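Long-range contacts in uridylate kinase (Archaeoglobus fulgidus, PDB 2IJ9), which probably catalyses the reversible transfer of a phosphate from ATP to UMP, giving UDP and ADP for pyrimidine nucleotide synthesis: residues K24-V29 with S79-A84; S83-V88 with K100-V105; T115-A120 with N177-L182; Q162-V167 with L183-I188. The protein carries 1 engineered substitution. One frame throughout, in Å; residues are numbered along the deposited sequence.

Contact 1 (K24-V29 with S79-A84); sequences KTIESV and SAIPSA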
loop_
_atom_site.group_PDB
_atom_site.type_symbol
_atom_site.label_atom_id
_atom_site.label_comp_id
_atom_site.label_asym_id
_atom_site.label_seq_id
_atom_site.Cartn_x
_atom_site.Cartn_y
_atom_site.Cartn_z
ATOM N N LYS B 24 2.716 2.244 21.807
ATOM C CA LYS B 24 2.936 3.071 22.987
ATOM C C LYS B 24 1.795 2.972 23.991
ATOM O O LYS B 24 2.039 2.879 25.203
ATOM C CB LYS B 24 3.213 4.522 22.597
ATOM C CG LYS B 24 4.650 4.750 22.116
ATOM C CD LYS B 24 5.112 6.174 22.355
ATOM C CE LYS B 24 6.574 6.343 21.974
ATOM N NZ LYS B 24 7.087 7.699 22.317
ATOM N N THR B 25 0.563 2.970 23.484
ATOM C CA THR B 25 -0.598 2.727 24.326
ATOM C C THR B 25 -0.551 1.329 24.955
ATOM O O THR B 25 -0.737 1.175 26.173
ATOM C CB THR B 25 -1.904 2.950 23.547
ATOM O OG1 THR B 25 -2.162 4.352 23.479
ATOM C CG2 THR B 25 -3.092 2.275 24.221
ATOM N N ILE B 26 -0.261 0.317 24.141
ATOM C CA ILE B 26 -0.251 -1.066 24.623
ATOM C C ILE B 26 0.827 -1.243 25.686
ATOM O O ILE B 26 0.598 -1.864 26.717
ATOM C CB ILE B 26 -0.056 -2.060 23.465
ATOM C CG1 ILE B 26 -1.290 -2.061 22.558
ATOM C CG2 ILE B 26 0.199 -3.471 23.979
ATOM C CD1 ILE B 26 -1.027 -2.670 21.180
ATOM N N GLU B 27 1.984 -0.651 25.443
ATOM C CA GLU B 27 3.070 -0.649 26.407
ATOM C C GLU B 27 2.680 0.013 27.729
ATOM O O GLU B 27 3.006 -0.509 28.789
ATOM C CB GLU B 27 4.286 0.044 25.805
ATOM C CG GLU B 27 5.490 0.053 26.697
ATOM C CD GLU B 27 6.056 -1.318 26.893
ATOM O OE1 GLU B 27 6.642 -1.864 25.926
ATOM O OE2 GLU B 27 5.920 -1.836 28.022
ATOM N N SER B 28 1.987 1.151 27.659
ATOM C CA SER B 28 1.411 1.798 28.850
ATOM C C SER B 28 0.514 0.872 29.649
ATOM O O SER B 28 0.714 0.691 30.858
ATOM C CB SER B 28 0.610 3.046 28.482
ATOM O OG SER B 28 1.344 4.219 28.765
ATOM N N VAL B 29 -0.470 0.286 28.971
ATOM C CA VAL B 29 -1.377 -0.648 29.621
ATOM C C VAL B 29 -0.622 -1.845 30.203
ATOM O O VAL B 29 -0.968 -2.350 31.273
ATOM C CB VAL B 29 -2.483 -1.114 28.669
ATOM C CG1 VAL B 29 -3.472 -1.996 29.399
ATOM C CG2 VAL B 29 -3.209 0.080 28.094
ATOM N N SER B 79 7.566 -5.508 16.761
ATOM C CA SER B 79 8.782 -4.719 16.600
ATOM C C SER B 79 8.589 -3.493 17.449
ATOM O O SER B 79 9.454 -3.111 18.242
ATOM C CB SER B 79 8.972 -4.284 15.145
ATOM O OG SER B 79 8.642 -5.310 14.217
ATOM N N ALA B 80 7.403 -2.915 17.308
ATOM C CA ALA B 80 7.081 -1.662 17.954
ATOM C C ALA B 80 6.983 -1.729 19.474
ATOM O O ALA B 80 7.323 -0.766 20.146
ATOM C CB ALA B 80 5.817 -1.075 17.353
ATOM N N ILE B 81 6.522 -2.844 20.028
ATOM C CA ILE B 81 6.460 -2.940 21.490
ATOM C C ILE B 81 7.547 -3.826 22.114
ATOM O O ILE B 81 7.602 -5.031 21.869
ATOM C CB ILE B 81 5.020 -3.220 22.025
ATOM C CG1 ILE B 81 5.063 -4.028 23.322
ATOM C CG2 ILE B 81 4.126 -3.874 20.967
ATOM C CD1 ILE B 81 3.928 -3.718 24.248
ATOM N N PRO B 82 8.447 -3.209 22.902
ATOM C CA PRO B 82 9.635 -3.890 23.433
ATOM C C PRO B 82 9.328 -4.932 24.517
ATOM O O PRO B 82 10.104 -5.867 24.706
ATOM C CB PRO B 82 10.475 -2.738 23.995
ATOM C CG PRO B 82 9.468 -1.700 24.359
ATOM C CD PRO B 82 8.386 -1.799 23.326
ATOM N N SER B 83 8.196 -4.785 25.197
ATOM C CA SER B 83 7.798 -5.721 26.256
ATOM C C SER B 83 6.958 -6.897 25.743
ATOM O O SER B 83 6.351 -7.642 26.515
ATOM C CB SER B 83 7.056 -4.974 27.359
ATOM O OG SER B 83 7.824 -3.869 27.792
ATOM N N ALA B 84 6.933 -7.066 24.432
ATOM C CA ALA B 84 6.189 -8.156 23.843
ATOM C C ALA B 84 7.082 -9.374 23.654
ATOM O O ALA B 84 8.299 -9.242 23.461
ATOM C CB ALA B 84 5.588 -7.724 22.509
#
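Within the amino acid kinase fold, helix 16-32 lies beside the type I beta turn from I81 to A84 that follows helix 59-80, and E27 on the helix meets I81, P82 and S83 of that turn. OG of S83 donates to OE2 of E27 at 2.8 Å, coming in on the syn side and 15° out of the carboxylate plane. A weak second bond runs from N of S83 to OE1 of E27, at 3.4 Å. Glutamate has the length for this: CG is anti to the backbone N (chi1 -178°) and a bend at chi2 carries the acid over to the turn, where OE1 also rests against CD of P82. I81, a branched hydrocarbon, supplies the apolar half, its CD1 touching CG2 of I26 at 3.7 Å as the two side chains cross at about a right angle. V104 of strand 104-107 packs on both isoleucines. With an alanine in place of E27, the hydroxyl and amide of S83 would probably lose their shared acceptor and the turn its polar tie to the helix. The two bonds, one of them weak, would tend to limit the rotation of the carboxylate and stabilise its negative charge.

Contact 2 (S83-V88 with K100-V105); sequences SAAKKV and KLYRVV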
loop_
_atom_site.group_PDB
_atom_site.type_symbol
_atom_site.label_atom_id
_atom_site.label_comp_id
_atom_site.label_asym_id
_atom_site.label_seq_id
_atom_site.Cartn_x
_atom_site.Cartn_y
_atom_site.Cartn_z
ATOM N N SER B 83 8.196 -4.785 25.197
ATOM C CA SER B 83 7.798 -5.721 26.256
ATOM C C SER B 83 6.958 -6.897 25.743
ATOM O O SER B 83 6.351 -7.642 26.515
ATOM C CB SER B 83 7.056 -4.974 27.359
ATOM O OG SER B 83 7.824 -3.869 27.792
ATOM N N ALA B 84 6.933 -7.066 24.432
ATOM C CA ALA B 84 6.189 -8.156 23.843
ATOM C C ALA B 84 7.082 -9.374 23.654
ATOM O O ALA B 84 8.299 -9.242 23.461
ATOM C CB ALA B 84 5.588 -7.724 22.509
ATOM N N ALA B 85 6.466 -10.555 23.719
ATOM C CA ALA B 85 7.110 -11.799 23.302
ATOM C C ALA B 85 7.439 -11.727 21.820
ATOM O O ALA B 85 6.539 -11.537 21.001
ATOM C CB ALA B 85 6.188 -12.978 23.563
ATOM N N LYS B 86 8.719 -11.884 21.485
ATOM C CA LYS B 86 9.184 -11.878 20.084
ATOM C C LYS B 86 8.690 -13.067 19.259
ATOM O O LYS B 86 8.945 -13.149 18.072
ATOM C CB LYS B 86 10.705 -11.851 20.014
ATOM C CG LYS B 86 11.344 -10.721 20.766
ATOM C CD LYS B 86 11.012 -9.395 20.141
ATOM C CE LYS B 86 11.328 -8.255 21.098
ATOM N NZ LYS B 86 12.707 -8.383 21.648
ATOM N N LYS B 87 8.004 -14.005 19.891
ATOM C CA LYS B 87 7.415 -15.107 19.178
ATOM C C LYS B 87 5.957 -14.724 18.933
ATOM O O LYS B 87 5.320 -14.136 19.788
ATOM C CB LYS B 87 7.539 -16.368 20.045
ATOM C CG LYS B 87 6.638 -17.541 19.680
ATOM C CD LYS B 87 7.400 -18.701 19.049
ATOM C CE LYS B 87 6.476 -19.916 18.839
ATOM N NZ LYS B 87 7.213 -21.151 18.439
ATOM N N VAL B 88 5.446 -15.023 17.752
ATOM C CA VAL B 88 4.016 -14.967 17.538
ATOM C C VAL B 88 3.421 -16.346 17.832
ATOM O O VAL B 88 3.677 -17.298 17.086
ATOM C CB VAL B 88 3.667 -14.543 16.088
ATOM C CG1 VAL B 88 2.164 -14.628 15.833
ATOM C CG2 VAL B 88 4.130 -13.136 15.812
ATOM N N LYS B 100 3.187 -15.989 30.662
ATOM C CA LYS B 100 3.875 -16.226 31.928
ATOM C C LYS B 100 5.280 -15.612 31.947
ATOM O O LYS B 100 5.836 -15.369 33.009
ATOM C CB LYS B 100 3.943 -17.730 32.222
ATOM C CG LYS B 100 2.617 -18.480 32.076
ATOM C CD LYS B 100 1.615 -18.127 33.180
ATOM C CE LYS B 100 0.246 -18.706 32.877
ATOM N NZ LYS B 100 -0.760 -18.429 33.927
ATOM N N LEU B 101 5.843 -15.356 30.773
ATOM C CA LEU B 101 7.163 -14.741 30.675
ATOM C C LEU B 101 7.141 -13.304 30.166
ATOM O O LEU B 101 8.145 -12.604 30.253
ATOM C CB LEU B 101 8.052 -15.555 29.747
ATOM C CG LEU B 101 8.090 -17.039 30.047
ATOM C CD1 LEU B 101 8.788 -17.773 28.918
ATOM C CD2 LEU B 101 8.787 -17.243 31.363
ATOM N N TYR B 102 6.010 -12.874 29.610
ATOM C CA TYR B 102 5.902 -11.542 29.010
ATOM C C TYR B 102 4.610 -10.848 29.375
ATOM O O TYR B 102 3.588 -11.506 29.590
ATOM C CB TYR B 102 5.998 -11.639 27.503
ATOM C CG TYR B 102 7.342 -12.097 27.027
ATOM C CD1 TYR B 102 8.407 -11.214 26.958
ATOM C CD2 TYR B 102 7.555 -13.416 26.656
ATOM C CE1 TYR B 102 9.653 -11.628 26.518
ATOM C CE2 TYR B 102 8.792 -13.838 26.201
ATOM C CZ TYR B 102 9.838 -12.943 26.138
ATOM O OH TYR B 102 11.072 -13.360 25.698
ATOM N N ARG B 103 4.662 -9.515 29.443
ATOM C CA ARG B 103 3.479 -8.712 29.789
ATOM C C ARG B 103 2.593 -8.453 28.570
ATOM O O ARG B 103 1.405 -8.132 28.694
ATOM C CB ARG B 103 3.865 -7.393 30.476
ATOM C CG ARG B 103 4.598 -7.559 31.798
ATOM C CD ARG B 103 3.906 -8.531 32.765
ATOM N NE ARG B 103 4.898 -9.384 33.426
ATOM C CZ ARG B 103 4.981 -10.705 33.283
ATOM N NH1 ARG B 103 4.106 -11.355 32.530
ATOM N NH2 ARG B 103 5.931 -11.382 33.914
ATOM N N VAL B 104 3.179 -8.593 27.389
ATOM C CA VAL B 104 2.412 -8.484 26.166
ATOM C C VAL B 104 2.642 -9.683 25.250
ATOM O O VAL B 104 3.771 -10.046 24.933
ATOM C CB VAL B 104 2.649 -7.127 25.447
ATOM C CG1 VAL B 104 2.153 -7.159 24.016
ATOM C CG2 VAL B 104 1.925 -6.029 26.184
ATOM N N VAL B 105 1.544 -10.316 24.865
ATOM C CA VAL B 105 1.575 -11.341 23.853
ATOM C C VAL B 105 0.746 -10.849 22.678
ATOM O O VAL B 105 -0.325 -10.289 22.860
ATOM C CB VAL B 105 1.050 -12.671 24.396
ATOM C CG1 VAL B 105 1.024 -13.744 23.294
ATOM C CG2 VAL B 105 1.934 -13.129 25.542
#
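S83 offers its carbonyl to the backbone of V104: N of V104 makes a weak bond to O of S83 at 3.4 Å. A84 comes next, paired with V104 in a single parallel bridge. Its CA points a hydrogen at O of V104 (3.3 Å between A84 CA and V104 O), and its CB touches CG1 of V104 at 3.8 Å. CG1 reaches the alanine because V104 holds it anti to its own nitrogen (chi1 165°). Strand 104-107 is an outermost strand of the chain's central sheet, with strand 34-39 as its neighbour through V35 and V37; the bridge lays one short piece of the chain along its other side. At A85 the bonding is firmer, N of A85 donating to O of V104 at 3.0 Å, nearly in line with the carbonyl. The ring of Y102 covers the same alanine in a CH-pi contact: CA of A85 stands 3.7 Å from the ring centroid, only 9° off the normal, and CB of A85 sits over the same face near CD2. A small residue suits this place, since a longer side chain would have to share the space with the ring. A serine in place of Y102 would probably uncover CA and CB of A85 on this side and end the CH-pi contact. After A85, K86 packs on F61 of the second subunit.

Contact 3 (T115-A120 with N177-L182); sequences TTDATA and NVVIDL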
loop_
_atom_site.group_PDB
_atom_site.type_symbol
_atom_site.label_atom_id
_atom_site.label_comp_id
_atom_site.label_asym_id
_atom_site.label_seq_id
_atom_site.Cartn_x
_atom_site.Cartn_y
_atom_site.Cartn_z
ATOM N N THR B 115 -13.136 -15.233 12.411
ATOM C CA THR B 115 -11.915 -14.486 12.641
ATOM C C THR B 115 -11.977 -13.300 13.586
ATOM O O THR B 115 -13.026 -12.693 13.796
ATOM C CB THR B 115 -11.300 -14.009 11.297
ATOM O OG1 THR B 115 -12.345 -13.736 10.352
ATOM C CG2 THR B 115 -10.360 -15.069 10.714
ATOM N N THR B 116 -10.792 -13.023 14.135
ATOM C CA THR B 116 -10.384 -11.840 14.929
ATOM C C THR B 116 -11.222 -11.451 16.129
ATOM O O THR B 116 -10.735 -11.520 17.252
ATOM C CB THR B 116 -10.071 -10.620 14.073
ATOM O OG1 THR B 116 -9.550 -11.045 12.805
ATOM C CG2 THR B 116 -9.033 -9.759 14.795
ATOM N N ASP B 117 -12.458 -11.021 15.890
ATOM C CA ASP B 117 -13.412 -10.799 16.969
ATOM C C ASP B 117 -13.652 -12.106 17.703
ATOM O O ASP B 117 -13.479 -12.183 18.925
ATOM C CB ASP B 117 -14.737 -10.273 16.419
ATOM C CG ASP B 117 -14.615 -8.886 15.841
ATOM O OD1 ASP B 117 -13.552 -8.256 16.034
ATOM O OD2 ASP B 117 -15.579 -8.424 15.195
ATOM N N ALA B 118 -14.032 -13.131 16.941
ATOM C CA ALA B 118 -14.328 -14.449 17.499
ATOM C C ALA B 118 -13.068 -15.019 18.118
ATOM O O ALA B 118 -13.070 -15.402 19.285
ATOM C CB ALA B 118 -14.879 -15.373 16.432
ATOM N N THR B 119 -11.984 -15.020 17.346
ATOM C CA THR B 119 -10.694 -15.477 17.835
ATOM C C THR B 119 -10.332 -14.856 19.180
ATOM O O THR B 119 -9.975 -15.568 20.113
ATOM C CB THR B 119 -9.611 -15.171 16.825
ATOM O OG1 THR B 119 -9.809 -16.002 15.672
ATOM C CG2 THR B 119 -8.219 -15.408 17.426
ATOM N N ALA B 120 -10.462 -13.539 19.286
ATOM C CA ALA B 120 -10.098 -12.852 20.513
ATOM C C ALA B 120 -11.097 -13.107 21.625
ATOM O O ALA B 120 -10.723 -13.099 22.796
ATOM C CB ALA B 120 -9.934 -11.362 20.275
ATOM N N ASN B 177 -23.472 -3.086 11.330
ATOM C CA ASN B 177 -23.053 -4.097 12.292
ATOM C C ASN B 177 -22.313 -5.279 11.660
ATOM O O ASN B 177 -22.482 -6.424 12.090
ATOM C CB ASN B 177 -24.254 -4.597 13.105
ATOM C CG ASN B 177 -24.325 -3.980 14.495
ATOM O OD1 ASN B 177 -23.603 -3.033 14.815
ATOM N ND2 ASN B 177 -25.202 -4.523 15.330
ATOM N N VAL B 178 -21.484 -4.995 10.654
ATOM C CA VAL B 178 -20.574 -5.996 10.090
ATOM C C VAL B 178 -19.506 -6.382 11.120
ATOM O O VAL B 178 -18.869 -7.432 11.010
ATOM C CB VAL B 178 -19.926 -5.545 8.738
ATOM C CG1 VAL B 178 -20.810 -5.948 7.553
ATOM C CG2 VAL B 178 -19.608 -4.038 8.731
ATOM N N VAL B 179 -19.329 -5.526 12.124
ATOM C CA VAL B 179 -18.528 -5.871 13.290
ATOM C C VAL B 179 -19.540 -5.896 14.420
ATOM O O VAL B 179 -20.667 -5.500 14.193
ATOM C CB VAL B 179 -17.478 -4.771 13.575
ATOM C CG1 VAL B 179 -16.149 -5.131 12.943
ATOM C CG2 VAL B 179 -17.950 -3.394 13.067
ATOM N N ILE B 180 -19.283 -6.425 15.611
ATOM C CA ILE B 180 -18.735 -7.698 16.011
ATOM C C ILE B 180 -19.429 -8.902 15.333
ATOM O O ILE B 180 -20.550 -8.794 14.833
ATOM C CB ILE B 180 -19.036 -7.774 17.537
ATOM C CG1 ILE B 180 -17.932 -8.477 18.331
ATOM C CG2 ILE B 180 -20.457 -8.324 17.814
ATOM C CD1 ILE B 180 -17.756 -7.918 19.754
ATOM N N ASP B 181 -18.747 -10.048 15.337
ATOM C CA ASP B 181 -19.249 -11.297 14.749
ATOM C C ASP B 181 -20.328 -11.908 15.645
ATOM O O ASP B 181 -20.352 -11.656 16.849
ATOM C CB ASP B 181 -18.075 -12.278 14.549
ATOM C CG ASP B 181 -18.465 -13.551 13.795
ATOM O OD1 ASP B 181 -19.437 -13.527 13.003
ATOM O OD2 ASP B 181 -17.778 -14.581 13.991
ATOM N N LEU B 182 -21.224 -12.694 15.048
ATOM C CA LEU B 182 -22.276 -13.398 15.781
ATOM C C LEU B 182 -21.686 -14.387 16.784
ATOM O O LEU B 182 -22.083 -14.399 17.956
ATOM C CB LEU B 182 -23.210 -14.127 14.801
ATOM C CG LEU B 182 -24.168 -15.214 15.311
ATOM C CD1 LEU B 182 -25.289 -14.635 16.184
ATOM C CD2 LEU B 182 -24.741 -16.005 14.140
#
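D117 aims its carboxylate at the backbone around I180, so that OD2 of D117 comes near CA of I180, 3.3 Å away, and remains 3.6 Å from N of D181 without a hydrogen bond. CG of D117 is anti to its carbonyl carbon (chi1 -67°), which sends the acid outward from the first turn of the helix. I180 runs at a slant past it, its CG1 lying 3.9 Å from OD2 of D117, and CG1 of V179 approaches the same oxygen at 4.0 Å. This is the start of helix 117-126 in the amino acid kinase fold: T115 and T116 just before it belong to the predicted UMP site, while V179 packs on T136 of the predicted ATP site. An aspartate suits this first turn, where backbone N-H groups and the positive end of the helix dipole would tend to favour an acid. D181, right before helix 182-191, takes a different rotamer, CG anti to its nitrogen (chi1 -173°). Its OD2 lies 3.9 Å from CB of A118, where the single methyl of an alanine leaves room for the acid. OD1 of D181 turns back to its own chain, taking a weak bond from N of L182.

Contact 4 (Q162-V167 with L183-I188); sequences QLVEIV and LAAKII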
loop_
_atom_site.group_PDB
_atom_site.type_symbol
_atom_site.label_atom_id
_atom_site.label_comp_id
_atom_site.label_asym_id
_atom_site.label_seq_id
_atom_site.Cartn_x
_atom_site.Cartn_y
_atom_site.Cartn_z
ATOM N N GLN B 162 -28.722 -9.025 24.679
ATOM C CA GLN B 162 -29.102 -7.930 23.800
ATOM C C GLN B 162 -28.210 -7.913 22.557
ATOM O O GLN B 162 -28.715 -7.936 21.420
ATOM C CB GLN B 162 -29.002 -6.593 24.536
ATOM C CG GLN B 162 -30.000 -6.387 25.670
ATOM C CD GLN B 162 -29.840 -5.020 26.319
ATOM O OE1 GLN B 162 -29.178 -4.875 27.347
ATOM N NE2 GLN B 162 -30.431 -4.000 25.702
ATOM N N LEU B 163 -26.894 -7.889 22.791
ATOM C CA LEU B 163 -25.894 -7.888 21.719
ATOM C C LEU B 163 -26.093 -9.062 20.778
ATOM O O LEU B 163 -26.025 -8.898 19.560
ATOM C CB LEU B 163 -24.468 -7.917 22.277
ATOM C CG LEU B 163 -23.382 -8.211 21.231
ATOM C CD1 LEU B 163 -23.220 -7.056 20.223
ATOM C CD2 LEU B 163 -22.052 -8.583 21.890
ATOM N N VAL B 164 -26.339 -10.239 21.342
ATOM C CA VAL B 164 -26.605 -11.402 20.517
ATOM C C VAL B 164 -27.763 -11.106 19.558
ATOM O O VAL B 164 -27.592 -11.177 18.333
ATOM C CB VAL B 164 -26.848 -12.680 21.361
ATOM C CG1 VAL B 164 -27.219 -13.867 20.458
ATOM C CG2 VAL B 164 -25.603 -13.012 22.191
ATOM N N GLU B 165 -28.910 -10.716 20.118
ATOM C CA GLU B 165 -30.088 -10.350 19.326
ATOM C C GLU B 165 -29.776 -9.335 18.232
ATOM O O GLU B 165 -30.189 -9.498 17.083
ATOM C CB GLU B 165 -31.186 -9.793 20.227
ATOM C CG GLU B 165 -32.056 -10.854 20.877
ATOM C CD GLU B 165 -33.488 -10.384 21.099
ATOM O OE1 GLU B 165 -33.694 -9.190 21.408
ATOM O OE2 GLU B 165 -34.410 -11.214 20.962
ATOM N N ILE B 166 -29.032 -8.299 18.603
ATOM C CA ILE B 166 -28.665 -7.229 17.691
ATOM C C ILE B 166 -27.915 -7.743 16.460
ATOM O O ILE B 166 -28.152 -7.272 15.348
ATOM C CB ILE B 166 -27.858 -6.138 18.438
ATOM C CG1 ILE B 166 -28.434 -4.759 18.166
ATOM C CG2 ILE B 166 -26.361 -6.166 18.099
ATOM C CD1 ILE B 166 -28.106 -3.808 19.276
ATOM N N VAL B 167 -27.028 -8.718 16.660
ATOM C CA VAL B 167 -26.278 -9.306 15.550
ATOM C C VAL B 167 -26.797 -10.707 15.226
ATOM O O VAL B 167 -26.048 -11.567 14.756
ATOM C CB VAL B 167 -24.721 -9.320 15.779
ATOM C CG1 VAL B 167 -24.047 -8.146 15.075
ATOM C CG2 VAL B 167 -24.363 -9.351 17.254
ATOM N N LEU B 183 -20.741 -15.206 16.315
ATOM C CA LEU B 183 -20.092 -16.215 17.156
ATOM C C LEU B 183 -19.266 -15.550 18.245
ATOM O O LEU B 183 -19.177 -16.068 19.347
ATOM C CB LEU B 183 -19.229 -17.174 16.329
ATOM C CG LEU B 183 -19.892 -17.844 15.116
ATOM C CD1 LEU B 183 -18.898 -18.708 14.344
ATOM C CD2 LEU B 183 -21.125 -18.659 15.514
ATOM N N ALA B 184 -18.686 -14.394 17.925
ATOM C CA ALA B 184 -17.988 -13.570 18.913
ATOM C C ALA B 184 -18.927 -13.185 20.058
ATOM O O ALA B 184 -18.597 -13.382 21.232
ATOM C CB ALA B 184 -17.411 -12.319 18.258
ATOM N N ALA B 185 -20.100 -12.663 19.695
ATOM C CA ALA B 185 -21.145 -12.258 20.645
ATOM C C ALA B 185 -21.652 -13.423 21.489
ATOM O O ALA B 185 -21.719 -13.319 22.714
ATOM C CB ALA B 185 -22.306 -11.600 19.903
ATOM N N LYS B 186 -22.013 -14.519 20.820
ATOM C CA LYS B 186 -22.373 -15.769 21.492
ATOM C C LYS B 186 -21.292 -16.170 22.493
ATOM O O LYS B 186 -21.596 -16.450 23.657
ATOM C CB LYS B 186 -22.584 -16.890 20.471
ATOM C CG LYS B 186 -23.888 -16.784 19.692
ATOM C CD LYS B 186 -23.784 -17.405 18.302
ATOM C CE LYS B 186 -23.714 -18.930 18.338
ATOM N NZ LYS B 186 -24.932 -19.558 18.921
ATOM N N ILE B 187 -20.035 -16.171 22.035
ATOM C CA ILE B 187 -18.889 -16.451 22.893
ATOM C C ILE B 187 -18.802 -15.451 24.050
ATOM O O ILE B 187 -18.573 -15.855 25.193
ATOM C CB ILE B 187 -17.565 -16.521 22.102
ATOM C CG1 ILE B 187 -17.604 -17.698 21.122
ATOM C CG2 ILE B 187 -16.372 -16.709 23.051
ATOM C CD1 ILE B 187 -16.659 -17.568 19.919
ATOM N N ILE B 188 -19.030 -14.168 23.774
ATOM C CA ILE B 188 -19.033 -13.163 24.845
ATOM C C ILE B 188 -20.119 -13.436 25.892
ATOM O O ILE B 188 -19.901 -13.219 27.100
ATOM C CB ILE B 188 -19.225 -11.739 24.320
ATOM C CG1 ILE B 188 -18.164 -11.410 23.282
ATOM C CG2 ILE B 188 -19.141 -10.750 25.472
ATOM C CD1 ILE B 188 -18.493 -10.204 22.442
#
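L163 lays one branch over the methyl of A185, its CD2 3.6 Å from CB of A185. The two residues belong to a pair of nearly antiparallel helices in the amino acid kinase fold: 162-166 and 183-188 run at 165° to each other, their axes 8.9 Å apart at closest approach. An alanine at the crossing suits this spacing, for a side chain of one carbon lets the backbones come close, and CA of V164 is 5.5 Å from CA of A185. Leucine suits the facing position because it is long enough to reach past that methyl to a second partner. CG of L163 is anti to its nitrogen (chi1 168°), which extends the chain toward the other helix, and the same CD2 goes on to meet CD1 of I188 at 3.9 Å, the side chains crossing at about a right angle. L163 also packs on L158 of strand 157-158 and I188 on I180, so the leucine and the isoleucine both face the interior. On the far side of helix 182-191, I187 leans on A121 and L122 of helix 117-126. Beta-branched V164 flanks the alanine, its two methyls meeting different partners: CG2 lies near the carbonyl of A185, while CG1 of V164 makes a loose approach, 4.5 Å from CG of K186, whose ammonium end lies away from V164.

From the N terminus, contact 1 closes first, bringing the turn after helix 59-80 back onto helix 16-32. Contact 2 opens on that same stretch, sharing S83 and A84, and closes a shorter loop around helix 92-99; the two contacts touch through V104. The chain next enters helix 117-126, where contact 3 opens. It closes at 177-182, after contact 4 has opened at 162-167, and contact 4 closes at 183-188, so these two cross; I180 packs on V167 and I188 between them. Contacts 1 and 2 thus tie one side of the chain, about 30 Å centre to centre from contact 4, while contact 3 lies nearer the middle.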